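Local coordinates for DNA processing protein DprA (Streptococcus pneumoniae, PDB 3UQZ) that binds single-stranded DNA, protects it from nucleases and helps load the RecA recombinase onto it during transformation, at residues G113-S118 against G141-I146; V219-A224 against V244-G249; E223-S228 against D253-G258. All coordinates share one frame; numbering follows the deposited sequence.

Contact 1. Residues G113-S118 against G141-I146; sequences GSRACS and GLAKGI. With SO4 (sulfate ion), chain D.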
ATOM      1  N   GLY A 113     -15.387   0.012  -7.099  1.00 38.16           N
ATOM      2  CA  GLY A 113     -15.318   0.764  -5.855  1.00 38.35           C
ATOM      3  C   GLY A 113     -16.641   1.142  -5.234  1.00 43.11           C
ATOM      4  O   GLY A 113     -17.707   0.828  -5.761  1.00 42.93           O
ATOM      5  N   SER A 114     -16.557   1.854  -4.110  1.00 41.05           N
ATOM      6  CA  SER A 114     -17.663   2.307  -3.263  1.00 41.20           C
ATOM      7  C   SER A 114     -18.806   2.967  -4.010  1.00 42.64           C
ATOM      8  O   SER A 114     -18.576   3.847  -4.840  1.00 42.35           O
ATOM      9  CB  SER A 114     -17.147   3.251  -2.180  1.00 47.03           C
ATOM     10  OG  SER A 114     -18.036   3.344  -1.079  1.00 63.79           O
ATOM     11  N   ARG A 115     -20.040   2.542  -3.692  1.00 38.05           N
ATOM     12  CA  ARG A 115     -21.295   3.088  -4.222  1.00 37.95           C
ATOM     13  C   ARG A 115     -21.469   4.497  -3.606  1.00 44.74           C
ATOM     14  O   ARG A 115     -21.918   5.415  -4.284  1.00 45.00           O
ATOM     15  CB  ARG A 115     -22.497   2.174  -3.863  1.00 36.26           C
ATOM     16  CG  ARG A 115     -23.129   1.391  -5.020  1.00 48.21           C
ATOM     17  CD  ARG A 115     -22.491   0.013  -5.313  1.00 61.13           C
ATOM     18  NE  ARG A 115     -23.420  -0.880  -6.028  1.00 61.80           N
ATOM     19  CZ  ARG A 115     -23.089  -1.925  -6.796  1.00 58.19           C
ATOM     20  NH1 ARG A 115     -21.819  -2.244  -6.996  1.00 37.09           N
ATOM     21  NH2 ARG A 115     -24.028  -2.647  -7.373  1.00 35.40           N
ATOM     22  N   ALA A 116     -21.054   4.664  -2.334  1.00 43.21           N
ATOM     23  CA  ALA A 116     -21.094   5.916  -1.572  1.00 44.00           C
ATOM     24  C   ALA A 116     -19.654   6.385  -1.315  1.00 51.06           C
ATOM     25  O   ALA A 116     -19.178   6.418  -0.176  1.00 52.21           O
ATOM     26  CB  ALA A 116     -21.838   5.704  -0.255  1.00 44.63           C
ATOM     27  N   CYS A 117     -18.943   6.704  -2.388  1.00 47.90           N
ATOM     28  CA  CYS A 117     -17.561   7.145  -2.287  1.00 47.88           C
ATOM     29  C   CYS A 117     -17.481   8.622  -1.879  1.00 52.84           C
ATOM     30  O   CYS A 117     -18.492   9.327  -1.871  1.00 53.38           O
ATOM     31  CB  CYS A 117     -16.834   6.890  -3.605  1.00 47.81           C
ATOM     32  SG  CYS A 117     -17.311   8.018  -4.938  1.00 51.44           S
ATOM     33  N   SER A 118     -16.261   9.089  -1.595  1.00 48.67           N
ATOM     34  CA  SER A 118     -15.946  10.472  -1.250  1.00 47.84           C
ATOM     35  C   SER A 118     -15.535  11.230  -2.517  1.00 51.54           C
ATOM     36  O   SER A 118     -15.205  10.606  -3.534  1.00 51.47           O
ATOM     37  CB  SER A 118     -14.809  10.504  -0.230  1.00 49.79           C
ATOM     38  OG  SER A 118     -13.558  10.214  -0.829  1.00 55.53           O
ATOM     39  N   GLY A 141     -19.618  -1.024 -14.006  1.00 29.05           N
ATOM     40  CA  GLY A 141     -21.015  -1.423 -13.881  1.00 28.95           C
ATOM     41  C   GLY A 141     -22.105  -0.391 -13.737  1.00 33.07           C
ATOM     42  O   GLY A 141     -23.223  -0.733 -13.338  1.00 32.36           O
ATOM     43  N   LEU A 142     -21.815   0.866 -14.064  1.00 31.01           N
ATOM     44  CA  LEU A 142     -22.802   1.963 -14.043  1.00 30.58           C
ATOM     45  C   LEU A 142     -23.425   2.296 -12.669  1.00 35.71           C
ATOM     46  O   LEU A 142     -24.388   3.059 -12.607  1.00 36.46           O
ATOM     47  CB  LEU A 142     -23.889   1.698 -15.105  1.00 30.04           C
ATOM     48  CG  LEU A 142     -24.301   2.794 -16.069  1.00 33.96           C
ATOM     49  CD1 LEU A 142     -23.225   3.847 -16.280  1.00 34.12           C
ATOM     50  CD2 LEU A 142     -24.679   2.186 -17.377  1.00 34.52           C
ATOM     51  N   ALA A 143     -22.864   1.753 -11.573  1.00 31.89           N
ATOM     52  CA  ALA A 143     -23.321   2.019 -10.207  1.00 31.13           C
ATOM     53  C   ALA A 143     -22.959   3.456  -9.822  1.00 36.15           C
ATOM     54  O   ALA A 143     -22.061   4.062 -10.432  1.00 34.56           O
ATOM     55  CB  ALA A 143     -22.648   1.061  -9.241  1.00 31.46           C
ATOM     56  N   LYS A 144     -23.642   4.002  -8.801  1.00 34.28           N
ATOM     57  CA  LYS A 144     -23.302   5.341  -8.343  1.00 35.03           C
ATOM     58  C   LYS A 144     -21.954   5.299  -7.623  1.00 37.45           C
ATOM     59  O   LYS A 144     -21.535   4.234  -7.170  1.00 36.16           O
ATOM     60  CB  LYS A 144     -24.428   5.976  -7.497  1.00 39.35           C
ATOM     61  CG  LYS A 144     -24.739   5.331  -6.155  1.00 61.49           C
ATOM     62  CD  LYS A 144     -25.936   6.030  -5.505  1.00 80.22           C
ATOM     63  CE  LYS A 144     -26.376   5.378  -4.212  1.00 99.93           C
ATOM     64  NZ  LYS A 144     -27.672   5.927  -3.721  1.00109.22           N
ATOM     65  N   GLY A 145     -21.248   6.416  -7.619  1.00 34.02           N
ATOM     66  CA  GLY A 145     -19.956   6.491  -6.959  1.00 34.18           C
ATOM     67  C   GLY A 145     -18.791   6.279  -7.889  1.00 39.09           C
ATOM     68  O   GLY A 145     -18.703   6.949  -8.919  1.00 38.17           O
ATOM     69  N   ILE A 146     -17.886   5.347  -7.521  1.00 37.31           N
ATOM     70  CA  ILE A 146     -16.666   5.015  -8.274  1.00 38.11           C
ATOM     71  C   ILE A 146     -16.937   4.608  -9.727  1.00 43.53           C
ATOM     72  O   ILE A 146     -16.250   5.103 -10.624  1.00 44.53           O
ATOM     73  CB  ILE A 146     -15.758   3.997  -7.514  1.00 41.24           C
ATOM     74  CG1 ILE A 146     -15.296   4.532  -6.122  1.00 41.13           C
ATOM     75  CG2 ILE A 146     -14.567   3.499  -8.371  1.00 42.22           C
ATOM     76  CD1 ILE A 146     -14.305   5.743  -6.107  1.00 40.30           C
TER
HETATM   77  S   SO4 D 301     -19.928  -1.412  -2.385  0.50 64.53           S
HETATM   78  O1  SO4 D 301     -20.631  -2.174  -3.409  0.50 68.97           O
HETATM   79  O2  SO4 D 301     -20.198  -2.005  -1.061  0.50 69.26           O
HETATM   80  O3  SO4 D 301     -18.492  -1.448  -2.663  0.50 69.81           O
HETATM   81  O4  SO4 D 301     -20.387  -0.030  -2.394  0.50 69.52           O
HETATM   82  O   HOH W   1     -19.561   2.283  -7.769  1.00 28.80           O
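Gly113 meets Ile146 with bare backbone: its CA lies 3.7 Å from Ile146 CB, and the absence of a side chain lets the branched carbons of the isoleucine lie directly on the main chain. A water 3.1 Å from Gly113 O and 2.8 Å from Lys144 O can bridge the two carbonyls. Ser114 O accepts a nearly straight hydrogen bond from Ile146 N (3.1 Å, 175°), in the first turn of helix 146-157, whose N-cap is Gly145. Both segments are loops at the C-terminal ends of two adjacent strands, 108-113 and 137-140, inside the Rossmann-type sheet, each leading into a helix. Arg115 N donates to sulfate O4 (2.9 Å), an ion probably from the crystallisation liquor. The arginine chain bends at chi2 (88°), bringing its guanidinium over Ala143, whose CB lies off-centre against one face, 3.8 Å from Arg115 NE. Cys117 holds SG between its own N and carbonyl carbon (chi1 73°); its CB packs 3.7 Å from Ile146 CD1, while SG rests on the CA of Gly145, where a CB would strike Ser114 O and Arg115 O and the backbone angles themselves call for glycine. Ser118, the N-cap of helix 119-130, bonds through OG to Gly121 N.

Contact 2. Residues V219-A224 against V244-G249; sequences VIVAEA and VFAIPG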
ATOM      1  N   VAL A 219      -7.927  -5.264 -12.802  1.00 37.15           N
ATOM      2  CA  VAL A 219      -9.006  -4.566 -12.087  1.00 36.50           C
ATOM      3  C   VAL A 219      -8.405  -3.436 -11.251  1.00 40.24           C
ATOM      4  O   VAL A 219      -7.493  -3.677 -10.474  1.00 40.86           O
ATOM      5  CB  VAL A 219      -9.879  -5.517 -11.205  1.00 39.86           C
ATOM      6  CG1 VAL A 219     -11.046  -4.773 -10.566  1.00 39.27           C
ATOM      7  CG2 VAL A 219     -10.393  -6.714 -11.997  1.00 39.66           C
ATOM      8  N   ILE A 220      -8.932  -2.213 -11.397  1.00 36.38           N
ATOM      9  CA  ILE A 220      -8.531  -1.036 -10.629  1.00 35.11           C
ATOM     10  C   ILE A 220      -9.546  -0.831  -9.501  1.00 38.21           C
ATOM     11  O   ILE A 220     -10.745  -0.716  -9.769  1.00 35.95           O
ATOM     12  CB  ILE A 220      -8.359   0.228 -11.523  1.00 38.27           C
ATOM     13  CG1 ILE A 220      -7.172   0.078 -12.502  1.00 37.61           C
ATOM     14  CG2 ILE A 220      -8.218   1.509 -10.669  1.00 40.70           C
ATOM     15  CD1 ILE A 220      -7.141   1.127 -13.641  1.00 39.48           C
ATOM     16  N   VAL A 221      -9.058  -0.817  -8.236  1.00 37.03           N
ATOM     17  CA  VAL A 221      -9.873  -0.584  -7.033  1.00 36.64           C
ATOM     18  C   VAL A 221      -9.610   0.787  -6.457  1.00 38.48           C
ATOM     19  O   VAL A 221      -8.468   1.241  -6.418  1.00 37.31           O
ATOM     20  CB  VAL A 221      -9.743  -1.622  -5.899  1.00 40.74           C
ATOM     21  CG1 VAL A 221     -11.106  -2.149  -5.473  1.00 40.52           C
ATOM     22  CG2 VAL A 221      -8.745  -2.726  -6.213  1.00 40.60           C
ATOM     23  N   ALA A 222     -10.665   1.402  -5.940  1.00 35.08           N
ATOM     24  CA  ALA A 222     -10.627   2.692  -5.280  1.00 35.46           C
ATOM     25  C   ALA A 222     -11.760   2.740  -4.295  1.00 41.39           C
ATOM     26  O   ALA A 222     -12.908   2.451  -4.642  1.00 40.21           O
ATOM     27  CB  ALA A 222     -10.773   3.811  -6.285  1.00 36.11           C
ATOM     28  N   GLU A 223     -11.427   3.083  -3.052  1.00 39.87           N
ATOM     29  CA  GLU A 223     -12.367   3.201  -1.947  1.00 39.63           C
ATOM     30  C   GLU A 223     -13.203   1.947  -1.730  1.00 42.39           C
ATOM     31  O   GLU A 223     -14.425   2.011  -1.709  1.00 42.65           O
ATOM     32  CB  GLU A 223     -13.208   4.498  -2.030  1.00 41.13           C
ATOM     33  CG  GLU A 223     -12.368   5.766  -1.952  1.00 51.26           C
ATOM     34  CD  GLU A 223     -13.033   6.992  -1.362  1.00 71.22           C
ATOM     35  OE1 GLU A 223     -14.285   7.040  -1.315  1.00 58.19           O
ATOM     36  OE2 GLU A 223     -12.295   7.931  -0.984  1.00 70.56           O
ATOM     37  N   ALA A 224     -12.537   0.808  -1.562  1.00 38.04           N
ATOM     38  CA  ALA A 224     -13.200  -0.451  -1.261  1.00 37.73           C
ATOM     39  C   ALA A 224     -13.162  -0.607   0.256  1.00 43.15           C
ATOM     40  O   ALA A 224     -12.102  -0.466   0.868  1.00 43.36           O
ATOM     41  CB  ALA A 224     -12.488  -1.608  -1.947  1.00 38.09           C
ATOM     42  N   VAL A 244      -4.696  -6.983  -9.831  1.00 36.93           N
ATOM     43  CA  VAL A 244      -5.487  -5.999  -9.110  1.00 35.02           C
ATOM     44  C   VAL A 244      -4.623  -4.808  -8.733  1.00 38.50           C
ATOM     45  O   VAL A 244      -3.540  -4.981  -8.173  1.00 39.25           O
ATOM     46  CB  VAL A 244      -6.548  -6.502  -8.077  1.00 37.95           C
ATOM     47  CG1 VAL A 244      -6.445  -7.995  -7.803  1.00 37.73           C
ATOM     48  CG2 VAL A 244      -6.563  -5.695  -6.791  1.00 37.45           C
ATOM     49  N   PHE A 245      -5.046  -3.616  -9.177  1.00 34.18           N
ATOM     50  CA  PHE A 245      -4.351  -2.352  -8.982  1.00 33.73           C
ATOM     51  C   PHE A 245      -5.135  -1.534  -7.984  1.00 38.81           C
ATOM     52  O   PHE A 245      -6.216  -1.043  -8.312  1.00 39.07           O
ATOM     53  CB  PHE A 245      -4.205  -1.604 -10.325  1.00 35.23           C
ATOM     54  CG  PHE A 245      -3.594  -2.419 -11.435  1.00 36.11           C
ATOM     55  CD1 PHE A 245      -2.227  -2.670 -11.465  1.00 38.18           C
ATOM     56  CD2 PHE A 245      -4.385  -2.938 -12.457  1.00 37.82           C
ATOM     57  CE1 PHE A 245      -1.663  -3.434 -12.493  1.00 38.55           C
ATOM     58  CE2 PHE A 245      -3.819  -3.710 -13.482  1.00 39.59           C
ATOM     59  CZ  PHE A 245      -2.463  -3.954 -13.489  1.00 37.26           C
ATOM     60  N   ALA A 246      -4.621  -1.420  -6.749  1.00 35.50           N
ATOM     61  CA  ALA A 246      -5.325  -0.699  -5.695  1.00 34.70           C
ATOM     62  C   ALA A 246      -4.812   0.712  -5.465  1.00 40.67           C
ATOM     63  O   ALA A 246      -3.601   0.928  -5.374  1.00 41.85           O
ATOM     64  CB  ALA A 246      -5.314  -1.502  -4.412  1.00 34.77           C
ATOM     65  N   ILE A 247      -5.744   1.681  -5.401  1.00 37.36           N
ATOM     66  CA  ILE A 247      -5.450   3.088  -5.129  1.00 37.44           C
ATOM     67  C   ILE A 247      -5.513   3.280  -3.602  1.00 44.34           C
ATOM     68  O   ILE A 247      -6.564   3.000  -3.009  1.00 44.53           O
ATOM     69  CB  ILE A 247      -6.414   4.055  -5.886  1.00 39.72           C
ATOM     70  CG1 ILE A 247      -6.316   3.872  -7.424  1.00 38.83           C
ATOM     71  CG2 ILE A 247      -6.151   5.521  -5.483  1.00 39.39           C
ATOM     72  CD1 ILE A 247      -7.526   4.392  -8.218  1.00 34.74           C
ATOM     73  N   PRO A 248      -4.410   3.727  -2.947  1.00 42.31           N
ATOM     74  CA  PRO A 248      -4.457   3.907  -1.484  1.00 42.78           C
ATOM     75  C   PRO A 248      -5.188   5.178  -1.059  1.00 47.91           C
ATOM     76  O   PRO A 248      -5.494   6.040  -1.883  1.00 45.70           O
ATOM     77  CB  PRO A 248      -2.978   3.947  -1.083  1.00 44.44           C
ATOM     78  CG  PRO A 248      -2.279   4.490  -2.284  1.00 47.99           C
ATOM     79  CD  PRO A 248      -3.082   4.087  -3.494  1.00 43.57           C
ATOM     80  N   GLY A 249      -5.466   5.261   0.232  1.00 48.04           N
ATOM     81  CA  GLY A 249      -6.124   6.406   0.844  1.00 49.35           C
ATOM     82  C   GLY A 249      -5.770   6.550   2.307  1.00 55.75           C
ATOM     83  O   GLY A 249      -4.836   5.901   2.789  1.00 55.77           O
TER
HETATM   84  O   HOH W   2      -8.881   4.346  -2.348  1.00 33.85           O
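The beta-alpha-beta unit made of strand 218-222, helix 229-239 and strand 243-246 brings Val219, Ile220 and Val221 beside Val244, Phe245 and Ala246 as parallel neighbours in the Rossmann-type sheet. The strand axes come within 4.6 Å and are inclined at 25°, a twist usual in such sheets. Phe245 stitches the pair from both of its backbone polar atoms: its N donates to Val219 O (2.8 Å) and its O accepts from Val221 N (2.9 Å). Just beyond, Ile247 N donates to Val221 O (2.9 Å). On one face Ile220 and Phe245 cross at a slant, CG1 of the isoleucine 4.0 Å from CB of the phenylalanine. Further along, Ile247 carries CG1 beside its backbone N (chi1 -60°), which brings CD1 back over the first strand, 3.8 Å from both Ile220 CG2 and Ala222 CB; the small alanine leaves room for it. On the other face Val221 CG2 touches Val244 CG2 at 3.7 Å and also nears the methyl of Ala246, and compact side chains suit this face because helices 229-239 and 257-264 pack on it. Where the strands part, a water accepts from Glu223 N and donates to Ile247 O. Ile247 and Pro248 also pack on Ile251 and His260 of the second subunit, so the strand's end reaches the dimer, whose formation is crucial for RecA loading. With every touching residue buried and its side chains all hydrocarbon, the contact depends on burial of apolar surface, while the backbone bonds satisfy polar groups and fix the parallel register.

Contact 3. Residues E223-S228 against D253-G258; sequences EAKMRS and DGLSDG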
ATOM      1  N   GLU A 223     -11.427   3.083  -3.052  1.00 39.87           N
ATOM      2  CA  GLU A 223     -12.367   3.201  -1.947  1.00 39.63           C
ATOM      3  C   GLU A 223     -13.203   1.947  -1.730  1.00 42.39           C
ATOM      4  O   GLU A 223     -14.425   2.011  -1.709  1.00 42.65           O
ATOM      5  CB  GLU A 223     -13.208   4.498  -2.030  1.00 41.13           C
ATOM      6  CG  GLU A 223     -12.368   5.766  -1.952  1.00 51.26           C
ATOM      7  CD  GLU A 223     -13.033   6.992  -1.362  1.00 71.22           C
ATOM      8  OE1 GLU A 223     -14.285   7.040  -1.315  1.00 58.19           O
ATOM      9  OE2 GLU A 223     -12.295   7.931  -0.984  1.00 70.56           O
ATOM     10  N   ALA A 224     -12.537   0.808  -1.562  1.00 38.04           N
ATOM     11  CA  ALA A 224     -13.200  -0.451  -1.261  1.00 37.73           C
ATOM     12  C   ALA A 224     -13.162  -0.607   0.256  1.00 43.15           C
ATOM     13  O   ALA A 224     -12.102  -0.466   0.868  1.00 43.36           O
ATOM     14  CB  ALA A 224     -12.488  -1.608  -1.947  1.00 38.09           C
ATOM     15  N   LYS A 225     -14.340  -0.752   0.868  1.00 40.41           N
ATOM     16  CA  LYS A 225     -14.481  -0.929   2.311  1.00 40.51           C
ATOM     17  C   LYS A 225     -14.251  -2.396   2.631  1.00 48.75           C
ATOM     18  O   LYS A 225     -14.200  -3.223   1.718  1.00 49.71           O
ATOM     19  CB  LYS A 225     -15.887  -0.525   2.773  1.00 40.83           C
ATOM     20  CG  LYS A 225     -16.105   0.967   2.811  1.00 43.33           C
ATOM     21  CD  LYS A 225     -17.561   1.279   2.908  1.00 47.75           C
ATOM     22  CE  LYS A 225     -17.825   2.651   2.361  1.00 62.27           C
ATOM     23  NZ  LYS A 225     -19.178   3.132   2.734  1.00 78.16           N
HETATM   24  N   MSE A 226     -14.099  -2.732   3.914  1.00 46.72           N
HETATM   25  CA  MSE A 226     -13.969  -4.128   4.303  1.00 46.78           C
HETATM   26  C   MSE A 226     -15.339  -4.762   4.094  1.00 52.88           C
HETATM   27  O   MSE A 226     -16.356  -4.074   4.200  1.00 52.74           O
HETATM   28  CB  MSE A 226     -13.539  -4.253   5.765  1.00 48.78           C
HETATM   29  CG  MSE A 226     -12.079  -3.935   5.984  1.00 55.94           C
HETATM   30 SE   MSE A 226     -10.824  -5.092   5.029  0.89 64.12          SE
HETATM   31  CE  MSE A 226      -9.228  -4.556   6.018  1.00 61.42           C
ATOM     32  N   ARG A 227     -15.360  -6.050   3.738  1.00 51.23           N
ATOM     33  CA  ARG A 227     -16.570  -6.838   3.473  1.00 52.01           C
ATOM     34  C   ARG A 227     -17.557  -6.179   2.472  1.00 56.15           C
ATOM     35  O   ARG A 227     -18.769  -6.357   2.574  1.00 56.91           O
ATOM     36  CB  ARG A 227     -17.211  -7.390   4.784  1.00 54.05           C
ATOM     37  CG  ARG A 227     -17.842  -6.360   5.730  1.00 67.02           C
ATOM     38  CD  ARG A 227     -17.787  -6.760   7.197  1.00 77.37           C
ATOM     39  NE  ARG A 227     -16.454  -6.593   7.795  1.00 87.20           N
ATOM     40  CZ  ARG A 227     -15.980  -5.450   8.294  1.00 99.27           C
ATOM     41  NH1 ARG A 227     -16.706  -4.339   8.250  1.00 85.50           N
ATOM     42  NH2 ARG A 227     -14.762  -5.412   8.828  1.00 81.10           N
ATOM     43  N   SER A 228     -17.004  -5.427   1.495  1.00 51.27           N
ATOM     44  CA  SER A 228     -17.736  -4.714   0.446  1.00 49.84           C
ATOM     45  C   SER A 228     -17.828  -5.559  -0.821  1.00 53.56           C
ATOM     46  O   SER A 228     -17.126  -6.574  -0.942  1.00 54.04           O
ATOM     47  CB  SER A 228     -17.035  -3.400   0.120  1.00 51.06           C
ATOM     48  OG  SER A 228     -15.766  -3.646  -0.459  1.00 53.49           O
ATOM     49  N   ASP A 253     -10.571   7.123   7.579  1.00 57.91           N
ATOM     50  CA  ASP A 253     -11.937   6.999   7.008  1.00 57.20           C
ATOM     51  C   ASP A 253     -12.621   5.655   7.082  1.00 59.25           C
ATOM     52  O   ASP A 253     -13.850   5.619   7.172  1.00 59.08           O
ATOM     53  CB  ASP A 253     -11.961   7.327   5.503  1.00 59.44           C
ATOM     54  CG  ASP A 253     -11.519   8.695   5.078  1.00 75.04           C
ATOM     55  OD1 ASP A 253     -11.908   9.675   5.742  1.00 77.34           O
ATOM     56  OD2 ASP A 253     -10.941   8.806   3.978  1.00 81.00           O
ATOM     57  N   GLY A 254     -11.878   4.581   6.836  1.00 54.01           N
ATOM     58  CA  GLY A 254     -12.459   3.245   6.735  1.00 53.11           C
ATOM     59  C   GLY A 254     -12.831   2.920   5.294  1.00 55.13           C
ATOM     60  O   GLY A 254     -13.065   1.756   4.945  1.00 54.79           O
ATOM     61  N   LEU A 255     -12.860   3.964   4.443  1.00 49.48           N
ATOM     62  CA  LEU A 255     -13.178   3.910   3.024  1.00 48.56           C
ATOM     63  C   LEU A 255     -12.199   3.101   2.184  1.00 52.04           C
ATOM     64  O   LEU A 255     -12.644   2.420   1.268  1.00 52.08           O
ATOM     65  CB  LEU A 255     -13.284   5.330   2.452  1.00 48.24           C
ATOM     66  CG  LEU A 255     -14.630   6.022   2.600  1.00 51.78           C
ATOM     67  CD1 LEU A 255     -14.472   7.504   2.442  1.00 51.44           C
ATOM     68  CD2 LEU A 255     -15.643   5.492   1.587  1.00 53.46           C
ATOM     69  N   SER A 256     -10.880   3.188   2.455  1.00 47.41           N
ATOM     70  CA  SER A 256      -9.874   2.471   1.661  1.00 45.76           C
ATOM     71  C   SER A 256      -9.292   1.221   2.331  1.00 48.07           C
ATOM     72  O   SER A 256      -8.260   0.719   1.885  1.00 47.56           O
ATOM     73  CB  SER A 256      -8.769   3.421   1.212  1.00 47.44           C
ATOM     74  OG  SER A 256      -9.258   4.390   0.301  1.00 55.84           O
ATOM     75  N   ASP A 257      -9.976   0.696   3.367  1.00 43.56           N
ATOM     76  CA  ASP A 257      -9.540  -0.471   4.136  1.00 43.28           C
ATOM     77  C   ASP A 257      -9.373  -1.723   3.294  1.00 47.02           C
ATOM     78  O   ASP A 257      -8.441  -2.490   3.524  1.00 48.39           O
ATOM     79  CB  ASP A 257     -10.481  -0.742   5.330  1.00 45.31           C
ATOM     80  CG  ASP A 257     -10.445   0.252   6.493  1.00 56.45           C
ATOM     81  OD1 ASP A 257      -9.725   1.278   6.389  1.00 55.78           O
ATOM     82  OD2 ASP A 257     -11.163   0.016   7.497  1.00 63.28           O
ATOM     83  N   GLY A 258     -10.277  -1.919   2.341  1.00 41.76           N
ATOM     84  CA  GLY A 258     -10.271  -3.063   1.436  1.00 40.80           C
ATOM     85  C   GLY A 258      -9.119  -3.015   0.456  1.00 44.39           C
ATOM     86  O   GLY A 258      -8.505  -4.045   0.182  1.00 42.18           O
TER
HETATM   87  O   HOH W   2      -8.881   4.346  -2.348  1.00 33.85           O
HETATM   88  O   HOH W   3     -13.929  -0.736   5.829  1.00 48.07           O
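Ala224 O accepts Gly258 N at 2.8 Å, a bent hydrogen bond (140°) whose donor stands above the carbonyl plane, and this joins the loop after strand 218-222 to the first turn of helix 257-264. Glycine fits position 258, for the carbonyls of Ala224 and Lys225 approach its CA from the side where a CB would project. Leu255 CD2 touches two side chains at once, 3.6 Å from Glu223 OE1 and 3.7 Å from Lys225 CE. The lysine runs alongside the leucine in the same direction, offering its methylene groups, whereas the glutamate crosses it obliquely, its OE2 having a partner in Ser118. Met226, present as selenomethionine, meets Asp257 at about a right angle, with Met226 CG 3.6 Å from Asp257 CB; the bend at chi2 (-61°) folds SE and CE back toward the carbonyl of Asp257. A water accepts from Met226 N (2.8 Å) and donates to Gly254 O, joining the loops where no direct backbone bond is made. The water that links Glu223 N and Ile247 O also donates to Ser256 OG. Residues Lys225 to Ser228 form a type II beta turn, in which Ser228 OG donates to Lys225 O (2.7 Å). That serine is also the N-cap of helix 229-239, while Ala224 and Met226 lie against Cys259 and His261 of helix 257-264, so the loop runs from the end of strand 218-222, past the start of helix 257-264, and into helix 229-239.

The three contacts gather where the parallel strands end, with centres 12 Å apart between contact 1 and each of the others and 10 Å between contacts 2 and 3. Glu223, shared by contacts 2 and 3, reaches into contact 1 at both ends: its OE2 lies 2.6 Å from Ser118 OG and its O 3.2 Å from Ser114 N, both probable hydrogen bonds. Lys225 of contact 3 has CE 3.5 Å from Ser114 OG, and its side chain comes within about 6 Å of the sulfate held at contact 1. The loops 113-118 and 223-228 flank this sulfate, which is consistent with a pocket that can accept an anion; any use by DNA phosphate is not established.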